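Local coordinates for putative triphosphoribosyl-dephospho-coA synthase (Archaeoglobus fulgidus DSM 4304, PDB 3H9P), which is of unknown function but may bind ATP and act as a triphosphoribosyl-dephospho-CoA synthase, at residues 175-178 / 179-182; 21-24 / 25-29; 134-137 / 138-141; 88-91 / 92-96. All coordinates share one frame; numbering follows the deposited sequence.

Contact 1: residues 175-178 / 179-182; sequences VELY and YHLL
Tyr-178 O accepts the amide of Leu-182, N to O 2.8 Å, the shortest of four successive i to i+4 backbone bonds that close this helical turn. Beside that turn two neighbouring tyrosines form a T-shaped pair. Tyr-178 presents the edge of its ring to one face of Tyr-179, with ring centroids 5.1 Å apart and planes at 88°. Different first torsions let adjacent residues meet in this way: Tyr-178 carries CG anti to its own N (chi1 176°), whereas CG of Tyr-179 lies beside its N (chi1 -69°). Alongside, Val-175 CG1 packs on Tyr-179 CE2 at 3.7 Å, and Arg-215 adds a cation-pi contact to the same ring. Cutting Tyr-179 back to an alanine would probably leave the Tyr-178 edge without the face it meets and Arg-215 without its aromatic partner. One turn apart, Leu-177 CD1 rests against Leu-181 CG at 3.7 Å, both leucines being buried and turned onto helix 230-246. Regular i to i+4 bonding with leucines one turn apart is that of an alpha-helix packed among others in an all-helical fold, here helix 171-182 among helices 155-167, 212-225 and 230-246.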
loop_
_atom_site.group_PDB
_atom_site.type_symbol
_atom_site.label_atom_id
_atom_site.label_comp_id
_atom_site.label_asym_id
_atom_site.label_seq_id
_atom_site.Cartn_x
_atom_site.Cartn_y
_atom_site.Cartn_z
ATOM N N VAL A 175 3.338 -29.373 3.592
ATOM C CA VAL A 175 2.441 -28.923 4.648
ATOM C C VAL A 175 3.242 -28.305 5.787
ATOM O O VAL A 175 3.001 -27.161 6.185
ATOM C CB VAL A 175 1.602 -30.086 5.216
ATOM C CG1 VAL A 175 0.646 -29.581 6.296
ATOM C CG2 VAL A 175 0.844 -30.758 4.097
ATOM N N GLU A 176 4.204 -29.049 6.316
ATOM C CA GLU A 176 5.022 -28.461 7.351
ATOM C C GLU A 176 5.598 -27.112 6.905
ATOM O O GLU A 176 5.555 -26.170 7.679
ATOM C CB GLU A 176 6.075 -29.418 7.910
ATOM C CG GLU A 176 5.484 -30.657 8.615
ATOM C CD GLU A 176 4.331 -30.367 9.590
ATOM O OE1 GLU A 176 4.288 -29.308 10.227
ATOM O OE2 GLU A 176 3.445 -31.224 9.730
ATOM N N LEU A 177 6.074 -27.006 5.663
ATOM C CA LEU A 177 6.559 -25.706 5.160
ATOM C C LEU A 177 5.491 -24.637 5.274
ATOM O O LEU A 177 5.738 -23.562 5.789
ATOM C CB LEU A 177 7.070 -25.761 3.711
ATOM C CG LEU A 177 7.590 -24.381 3.202
ATOM C CD1 LEU A 177 8.581 -23.689 4.189
ATOM C CD2 LEU A 177 8.227 -24.420 1.840
ATOM N N TYR A 178 4.292 -24.947 4.804
ATOM C CA TYR A 178 3.221 -23.975 4.772
ATOM C C TYR A 178 2.940 -23.414 6.168
ATOM O O TYR A 178 2.843 -22.187 6.346
ATOM C CB TYR A 178 1.968 -24.591 4.139
ATOM C CG TYR A 178 0.770 -23.685 4.160
ATOM C CD1 TYR A 178 0.653 -22.632 3.248
ATOM C CD2 TYR A 178 -0.249 -23.876 5.099
ATOM C CE1 TYR A 178 -0.483 -21.779 3.266
ATOM C CE2 TYR A 178 -1.351 -23.050 5.140
ATOM C CZ TYR A 178 -1.473 -22.000 4.224
ATOM O OH TYR A 178 -2.581 -21.186 4.265
ATOM N N TYR A 179 2.814 -24.288 7.163
ATOM C CA TYR A 179 2.522 -23.794 8.518
ATOM C C TYR A 179 3.675 -23.012 9.145
ATOM O O TYR A 179 3.457 -21.989 9.826
ATOM C CB TYR A 179 1.900 -24.867 9.429
ATOM C CG TYR A 179 0.484 -25.227 8.974
ATOM C CD1 TYR A 179 -0.626 -24.512 9.437
ATOM C CD2 TYR A 179 0.265 -26.257 8.057
ATOM C CE1 TYR A 179 -1.920 -24.822 9.017
ATOM C CE2 TYR A 179 -1.033 -26.581 7.629
ATOM C CZ TYR A 179 -2.120 -25.843 8.108
ATOM O OH TYR A 179 -3.408 -26.142 7.686
ATOM N N HIS A 180 4.903 -23.454 8.854
ATOM C CA HIS A 180 6.086 -22.688 9.171
ATOM C C HIS A 180 6.016 -21.260 8.627
ATOM O O HIS A 180 6.259 -20.304 9.371
ATOM C CB HIS A 180 7.283 -23.373 8.573
ATOM C CG HIS A 180 8.576 -22.698 8.871
ATOM N ND1 HIS A 180 9.167 -22.746 10.121
ATOM C CD2 HIS A 180 9.421 -21.994 8.075
ATOM C CE1 HIS A 180 10.321 -22.100 10.083
ATOM N NE2 HIS A 180 10.497 -21.631 8.857
ATOM N N LEU A 181 5.743 -21.107 7.322
ATOM C CA LEU A 181 5.702 -19.755 6.753
ATOM C C LEU A 181 4.496 -18.993 7.337
ATOM O O LEU A 181 4.604 -17.811 7.684
ATOM C CB LEU A 181 5.694 -19.779 5.221
ATOM C CG LEU A 181 6.911 -20.436 4.536
ATOM C CD1 LEU A 181 6.760 -20.630 2.995
ATOM C CD2 LEU A 181 8.147 -19.660 4.840
ATOM N N LEU A 182 3.372 -19.686 7.494
ATOM C CA LEU A 182 2.199 -19.089 8.114
ATOM C C LEU A 182 2.497 -18.522 9.527
ATOM O O LEU A 182 2.037 -17.417 9.874
ATOM C CB LEU A 182 1.032 -20.094 8.139
ATOM C CG LEU A 182 -0.400 -19.548 8.309
ATOM C CD1 LEU A 182 -0.842 -18.638 7.120
ATOM C CD2 LEU A 182 -1.375 -20.687 8.525
#

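Contact 2: residues 21-24 / 25-29; sequences AGAF and PAFLE
Pro-25 meets Phe-24 through its ring, CD lying 3.5 Å from Phe-24 CB, at the first turn of helix 24-33. A type I beta turn from Ala-21 to Phe-24 leads into this turn from helix 13-21, making the whole a tight turn between two consecutive helices in an all-helical fold. Proline suits a first turn because its nitrogen has no hydrogen to give: first-turn amides have no i-4 carbonyl within the helix to donate to, so the missing N-H costs no helical bond. Its own carbonyl accepts the amide of Glu-29 one turn further on and also a hydrogen bond from a glycerol, probably left by the crystallisation liquor.

Next comes Ala-26, whose methyl lies 3.2 Å from Ala-23 O, and whose amide is taken by the carboxylate of Glu-46 on helix 36-46. Phe-27 follows, and its N donates to Ala-23 O at 2.9 Å in the first i to i+4 bond of the helix. The same carbonyl oxygen stands over one face of the Phe-27 ring, offset toward the rim, while the far end of the ring reaches back to the methyl of Ala-23. Beyond this pair Phe-27 packs on Val-65 and Ile-68 of helix 58-68, joining the two helices.

Leu-28 repeats the backbone pattern by donating to Phe-24 O. With CG anti to N (chi1 -166°), the Phe-24 ring stands beside its own carbonyl carbon and leans toward Leu-28, and the two cross at a slant on an exposed flank, Phe-24 CE2 touching Leu-28 CD1 at 3.6 Å.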
loop_
_atom_site.group_PDB
_atom_site.type_symbol
_atom_site.label_atom_id
_atom_site.label_comp_id
_atom_site.label_asym_id
_atom_site.label_seq_id
_atom_site.Cartn_x
_atom_site.Cartn_y
_atom_site.Cartn_z
ATOM N N ALA A 21 -0.347 -25.183 -13.317
ATOM C CA ALA A 21 -0.033 -26.055 -14.455
ATOM C C ALA A 21 -0.714 -25.630 -15.760
ATOM O O ALA A 21 -0.254 -25.970 -16.854
ATOM C CB ALA A 21 -0.389 -27.477 -14.130
ATOM N N GLY A 22 -1.820 -24.904 -15.647
ATOM C CA GLY A 22 -2.392 -24.237 -16.802
ATOM C C GLY A 22 -1.410 -23.221 -17.357
ATOM O O GLY A 22 -1.522 -22.854 -18.513
ATOM N N ALA A 23 -0.432 -22.775 -16.550
ATOM C CA ALA A 23 0.552 -21.787 -17.006
ATOM C C ALA A 23 1.850 -22.374 -17.567
ATOM O O ALA A 23 2.819 -21.644 -17.948
ATOM C CB ALA A 23 0.867 -20.792 -15.879
ATOM N N PHE A 24 1.909 -23.689 -17.597
ATOM C CA PHE A 24 3.125 -24.324 -18.042
ATOM C C PHE A 24 3.638 -23.829 -19.432
ATOM O O PHE A 24 4.818 -23.564 -19.564
ATOM C CB PHE A 24 2.951 -25.833 -18.010
ATOM C CG PHE A 24 4.225 -26.584 -18.140
ATOM C CD1 PHE A 24 5.026 -26.786 -17.032
ATOM C CD2 PHE A 24 4.613 -27.101 -19.379
ATOM C CE1 PHE A 24 6.239 -27.499 -17.170
ATOM C CE2 PHE A 24 5.773 -27.845 -19.524
ATOM C CZ PHE A 24 6.590 -28.049 -18.423
ATOM N N PRO A 25 2.755 -23.698 -20.448
ATOM C CA PRO A 25 3.250 -23.119 -21.704
ATOM C C PRO A 25 3.895 -21.727 -21.567
ATOM O O PRO A 25 4.890 -21.459 -22.252
ATOM C CB PRO A 25 1.998 -23.031 -22.602
ATOM C CG PRO A 25 1.073 -24.092 -22.073
ATOM C CD PRO A 25 1.346 -24.141 -20.558
ATOM N N ALA A 26 3.329 -20.858 -20.722
ATOM C CA ALA A 26 3.932 -19.559 -20.408
ATOM C C ALA A 26 5.308 -19.734 -19.780
ATOM O O ALA A 26 6.247 -19.010 -20.111
ATOM C CB ALA A 26 3.036 -18.780 -19.426
ATOM N N PHE A 27 5.419 -20.700 -18.865
ATOM C CA PHE A 27 6.690 -20.975 -18.209
ATOM C C PHE A 27 7.757 -21.412 -19.207
ATOM O O PHE A 27 8.906 -20.960 -19.118
ATOM C CB PHE A 27 6.550 -22.025 -17.097
ATOM C CG PHE A 27 5.771 -21.567 -15.899
ATOM C CD1 PHE A 27 5.678 -20.223 -15.563
ATOM C CD2 PHE A 27 5.142 -22.491 -15.088
ATOM C CE1 PHE A 27 4.955 -19.799 -14.429
ATOM C CE2 PHE A 27 4.416 -22.069 -13.951
ATOM C CZ PHE A 27 4.327 -20.711 -13.649
ATOM N N LEU A 28 7.395 -22.270 -20.158
ATOM C CA LEU A 28 8.335 -22.684 -21.221
ATOM C C LEU A 28 8.768 -21.478 -22.067
ATOM O O LEU A 28 9.947 -21.325 -22.421
ATOM C CB LEU A 28 7.743 -23.787 -22.095
ATOM C CG LEU A 28 7.459 -25.154 -21.433
ATOM C CD1 LEU A 28 6.911 -26.144 -22.434
ATOM C CD2 LEU A 28 8.721 -25.720 -20.746
ATOM N N GLU A 29 7.823 -20.589 -22.327
ATOM C CA GLU A 29 8.158 -19.353 -23.007
ATOM C C GLU A 29 9.176 -18.471 -22.226
ATOM O O GLU A 29 10.140 -17.994 -22.800
ATOM C CB GLU A 29 6.883 -18.611 -23.385
ATOM C CG GLU A 29 7.105 -17.301 -24.008
ATOM C CD GLU A 29 5.889 -16.822 -24.823
ATOM O OE1 GLU A 29 4.730 -17.180 -24.474
ATOM O OE2 GLU A 29 6.114 -16.105 -25.827
#

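Contact 3: residues 134-137 / 138-141; sequences YEWM and KMAP
Two different first torsions bring Trp-136 and Met-139 together: the indole has CG anti to the backbone N (chi1 -164°), and the Met-139 chain starts beside its N, then bends at its third torsion (-41°) to swing the methyl back. Met-139 CE thereby arrives at the edge of the indole, in its plane, 3.6 Å from Trp-136 CD1, the two side chains crossing at about a right angle. One face of the same indole is covered by the terminal methyl of Met-137, so two selenomethionine methyls meet the ring, one on a face and one at the edge.

A second pair is Tyr-134 and Lys-138. Tyr-134 offers a ring face to the aliphatic part of Lys-138, with Tyr-134 CE2 and Lys-138 CD 3.7 Å apart, while the lysine amine goes on to salt bridges with Glu-125 and Glu-124 of the second subunit.

The backbone here is the C-terminal end of helix 133-138. Lys-138 N still makes an i to i+4 bond to Tyr-134 O at 2.9 Å, but the next two amides bond three residues back. Met-139 N binds Trp-136 O at 2.7 Å from 49° out of the carbonyl plane, and Ala-140 N approaches Met-137 O at 3.2 Å from further above its plane. Glu-135, turned toward the same neighbouring subunit, pairs with its Lys-129, and Tyr-134 OH bonds to Val-151 O of helix 145-151.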
loop_
_atom_site.group_PDB
_atom_site.type_symbol
_atom_site.label_atom_id
_atom_site.label_comp_id
_atom_site.label_asym_id
_atom_site.label_seq_id
_atom_site.Cartn_x
_atom_site.Cartn_y
_atom_site.Cartn_z
ATOM N N TYR A 134 12.450 -3.956 -10.750
ATOM C CA TYR A 134 13.281 -4.073 -9.563
ATOM C C TYR A 134 13.123 -2.823 -8.723
ATOM O O TYR A 134 12.828 -2.907 -7.523
ATOM C CB TYR A 134 14.729 -4.287 -9.966
ATOM C CG TYR A 134 15.665 -4.429 -8.806
ATOM C CD1 TYR A 134 15.709 -5.620 -8.088
ATOM C CD2 TYR A 134 16.539 -3.387 -8.439
ATOM C CE1 TYR A 134 16.579 -5.794 -7.038
ATOM C CE2 TYR A 134 17.432 -3.549 -7.356
ATOM C CZ TYR A 134 17.434 -4.772 -6.675
ATOM O OH TYR A 134 18.253 -5.011 -5.615
ATOM N N GLU A 135 13.302 -1.676 -9.374
ATOM C CA GLU A 135 13.225 -0.356 -8.717
ATOM C C GLU A 135 11.842 -0.129 -8.134
ATOM O O GLU A 135 11.700 0.350 -7.024
ATOM C CB GLU A 135 13.613 0.767 -9.687
ATOM C CG GLU A 135 15.006 0.557 -10.273
ATOM C CD GLU A 135 15.303 1.362 -11.543
ATOM O OE1 GLU A 135 14.423 1.548 -12.421
ATOM O OE2 GLU A 135 16.460 1.808 -11.676
ATOM N N TRP A 136 10.825 -0.485 -8.894
ATOM C CA TRP A 136 9.463 -0.400 -8.417
ATOM C C TRP A 136 9.344 -1.157 -7.098
ATOM O O TRP A 136 8.934 -0.585 -6.084
ATOM C CB TRP A 136 8.514 -0.985 -9.457
ATOM C CG TRP A 136 7.087 -0.601 -9.234
ATOM C CD1 TRP A 136 6.627 0.455 -8.507
ATOM C CD2 TRP A 136 5.932 -1.231 -9.798
ATOM N NE1 TRP A 136 5.258 0.503 -8.549
ATOM C CE2 TRP A 136 4.800 -0.510 -9.344
ATOM C CE3 TRP A 136 5.741 -2.350 -10.637
ATOM C CZ2 TRP A 136 3.481 -0.863 -9.695
ATOM C CZ3 TRP A 136 4.413 -2.717 -10.985
ATOM C CH2 TRP A 136 3.306 -1.970 -10.509
HETATM N N MSE A 137 9.745 -2.434 -7.121
HETATM C CA MSE A 137 9.697 -3.305 -5.949
HETATM C C MSE A 137 10.504 -2.725 -4.775
HETATM O O MSE A 137 10.101 -2.922 -3.625
HETATM C CB MSE A 137 10.165 -4.736 -6.269
HETATM C CG MSE A 137 9.240 -5.566 -7.149
HETATM SE SE MSE A 137 7.350 -5.684 -6.576
HETATM C CE MSE A 137 6.653 -4.120 -7.520
ATOM N N LYS A 138 11.597 -1.991 -5.035
ATOM C CA LYS A 138 12.324 -1.349 -3.938
ATOM C C LYS A 138 11.496 -0.245 -3.276
ATOM O O LYS A 138 11.860 0.236 -2.210
ATOM C CB LYS A 138 13.665 -0.741 -4.371
ATOM C CG LYS A 138 14.786 -1.724 -4.759
ATOM C CD LYS A 138 16.124 -0.971 -5.028
ATOM C CE LYS A 138 16.251 0.243 -4.109
ATOM N NZ LYS A 138 17.423 1.107 -4.427
HETATM N N MSE A 139 10.396 0.178 -3.890
HETATM C CA MSE A 139 9.584 1.230 -3.266
HETATM C C MSE A 139 8.329 0.719 -2.545
HETATM O O MSE A 139 7.529 1.498 -2.052
HETATM C CB MSE A 139 9.212 2.280 -4.288
HETATM C CG MSE A 139 10.405 3.048 -4.729
HETATM SE SE MSE A 139 9.991 4.162 -6.253
HETATM C CE MSE A 139 8.873 2.989 -7.302
ATOM N N ALA A 140 8.153 -0.587 -2.518
ATOM C CA ALA A 140 7.021 -1.174 -1.836
ATOM C C ALA A 140 7.146 -1.091 -0.299
ATOM O O ALA A 140 8.238 -0.993 0.227
ATOM C CB ALA A 140 6.841 -2.623 -2.296
ATOM N N PRO A 141 6.016 -1.139 0.419
ATOM C CA PRO A 141 6.146 -1.131 1.888
ATOM C C PRO A 141 6.782 -2.431 2.398
ATOM O O PRO A 141 6.799 -3.416 1.672
ATOM C CB PRO A 141 4.709 -0.956 2.379
ATOM C CG PRO A 141 3.825 -1.434 1.222
ATOM C CD PRO A 141 4.619 -1.209 -0.050
#

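Contact 4: residues 88-91 / 92-96; sequences RRTD and FRDSL
Asp-94 and Asp-91 face each other across the start of helix 92-105, each carboxylate turned back toward the other's backbone. Asp-94 OD2 accepts from Asp-91 N at 2.9 Å through its anti lone pair, with an N-H to O angle of 165°. In the other direction Asp-91, at the N-cap, holds CG between its backbone N and carbonyl carbon (chi1 69°), which brings OD1 over the first turn to accept weakly from Arg-93 N at 3.1 Å and from Asp-94 N at 3.4 Å. Together these reciprocal bonds make a capping box. The Thr-90 side chain slants across Asp-94, its CB 3.2 Å from Asp-94 OD2, and Thr-90 OG1 bonds to Leu-87 O and Leu-133 N. The second oxygen of Asp-94 accepts from Gly-37 N, so the group bridges to helix 36-46. With a leucine in place of Asp-94, the amides of Asp-91 and Gly-37 would probably lose their acceptor and the cap its return bond. Here both members are acidic, Asp-91 OD1 standing 3.2 Å from Asp-94 OD2. Their repulsion is probably offset by the amides they accept and by the helix dipole, whose positive end lies here.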
loop_
_atom_site.group_PDB
_atom_site.type_symbol
_atom_site.label_atom_id
_atom_site.label_comp_id
_atom_site.label_asym_id
_atom_site.label_seq_id
_atom_site.Cartn_x
_atom_site.Cartn_y
_atom_site.Cartn_z
ATOM N N ARG A 88 17.061 -6.784 -11.992
ATOM C CA ARG A 88 17.736 -5.501 -12.068
ATOM C C ARG A 88 17.911 -5.067 -13.534
ATOM O O ARG A 88 18.012 -3.885 -13.815
ATOM C CB ARG A 88 19.125 -5.563 -11.418
ATOM C CG ARG A 88 19.207 -5.954 -9.962
ATOM C CD ARG A 88 20.707 -6.065 -9.543
ATOM N NE ARG A 88 20.857 -6.123 -8.086
ATOM C CZ ARG A 88 21.409 -7.119 -7.382
ATOM N NH1 ARG A 88 21.938 -8.180 -7.992
ATOM N NH2 ARG A 88 21.447 -7.035 -6.044
ATOM N N ARG A 89 17.984 -6.001 -14.474
ATOM C CA ARG A 89 18.188 -5.588 -15.869
ATOM C C ARG A 89 16.862 -5.458 -16.620
ATOM O O ARG A 89 16.865 -5.320 -17.839
ATOM C CB ARG A 89 19.104 -6.568 -16.621
ATOM C CG ARG A 89 20.563 -6.553 -16.206
ATOM C CD ARG A 89 21.255 -7.851 -16.576
ATOM N NE ARG A 89 22.480 -7.984 -15.790
ATOM C CZ ARG A 89 23.669 -7.483 -16.142
ATOM N NH1 ARG A 89 23.820 -6.845 -17.307
ATOM N NH2 ARG A 89 24.719 -7.633 -15.335
ATOM N N THR A 90 15.740 -5.544 -15.915
ATOM C CA THR A 90 14.430 -5.364 -16.553
ATOM C C THR A 90 14.312 -3.896 -16.915
ATOM O O THR A 90 15.194 -3.123 -16.581
ATOM C CB THR A 90 13.254 -5.713 -15.607
ATOM O OG1 THR A 90 13.405 -4.983 -14.378
ATOM C CG2 THR A 90 13.204 -7.223 -15.339
ATOM N N ASP A 91 13.252 -3.505 -17.615
ATOM C CA ASP A 91 12.979 -2.072 -17.832
ATOM C C ASP A 91 11.521 -1.740 -17.430
ATOM O O ASP A 91 10.830 -2.596 -16.837
ATOM C CB ASP A 91 13.314 -1.665 -19.264
ATOM C CG ASP A 91 12.369 -2.253 -20.263
ATOM O OD1 ASP A 91 11.383 -2.896 -19.844
ATOM O OD2 ASP A 91 12.609 -2.091 -21.478
ATOM N N PHE A 92 11.063 -0.529 -17.744
ATOM C CA PHE A 92 9.758 -0.033 -17.254
ATOM C C PHE A 92 8.604 -0.782 -17.889
ATOM O O PHE A 92 7.540 -0.927 -17.288
ATOM C CB PHE A 92 9.589 1.493 -17.429
ATOM C CG PHE A 92 9.368 1.929 -18.864
ATOM C CD1 PHE A 92 10.420 2.390 -19.625
ATOM C CD2 PHE A 92 8.106 1.883 -19.440
ATOM C CE1 PHE A 92 10.226 2.810 -20.958
ATOM C CE2 PHE A 92 7.906 2.287 -20.749
ATOM C CZ PHE A 92 8.969 2.755 -21.514
ATOM N N ARG A 93 8.822 -1.300 -19.090
ATOM C CA ARG A 93 7.808 -2.110 -19.733
ATOM C C ARG A 93 7.516 -3.374 -18.938
ATOM O O ARG A 93 6.377 -3.845 -18.933
ATOM C CB ARG A 93 8.216 -2.454 -21.141
ATOM C CG ARG A 93 8.421 -1.234 -22.009
ATOM C CD ARG A 93 8.288 -1.605 -23.444
ATOM N NE ARG A 93 8.025 -0.424 -24.262
ATOM C CZ ARG A 93 7.829 -0.461 -25.574
ATOM N NH1 ARG A 93 7.877 -1.632 -26.220
ATOM N NH2 ARG A 93 7.588 0.666 -26.233
ATOM N N ASP A 94 8.508 -3.907 -18.234
ATOM C CA ASP A 94 8.245 -5.074 -17.371
ATOM C C ASP A 94 7.327 -4.725 -16.208
ATOM O O ASP A 94 6.435 -5.487 -15.839
ATOM C CB ASP A 94 9.544 -5.667 -16.836
ATOM C CG ASP A 94 10.366 -6.296 -17.925
ATOM O OD1 ASP A 94 9.882 -7.343 -18.440
ATOM O OD2 ASP A 94 11.452 -5.724 -18.292
ATOM N N SER A 95 7.564 -3.560 -15.632
ATOM C CA SER A 95 6.689 -2.999 -14.607
ATOM C C SER A 95 5.257 -2.826 -15.063
ATOM O O SER A 95 4.335 -3.181 -14.343
ATOM C CB SER A 95 7.240 -1.648 -14.190
ATOM O OG SER A 95 8.338 -1.880 -13.355
ATOM N N LEU A 96 5.105 -2.290 -16.273
ATOM C CA LEU A 96 3.809 -2.032 -16.885
ATOM C C LEU A 96 3.043 -3.346 -17.150
ATOM O O LEU A 96 1.857 -3.452 -16.840
ATOM C CB LEU A 96 3.992 -1.212 -18.195
ATOM C CG LEU A 96 4.411 0.258 -18.052
ATOM C CD1 LEU A 96 4.619 0.987 -19.410
ATOM C CD2 LEU A 96 3.394 1.039 -17.216
#

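Overall arrangement
The four contacts sample a helix start (2 and 4), a helix end (3) and a helix body (1), and follow one another along the chain as 2, 4, 3 and 1. Contacts 3 and 4 are neighbours, their centres 12 Å apart: Trp-136 CZ3 packs on Ser-95 O at 3.4 Å, so the helix end at 134-141 lies against the helix start at 88-96. Contact 2 is about 21 Å from contact 4, centre to centre, while contact 1 stands on the opposite side of the chain's centre from contact 4, about 32 Å away. Contact 3 alone of the four touches the second subunit, and a probable crystallisation glycerol lies beside contact 2.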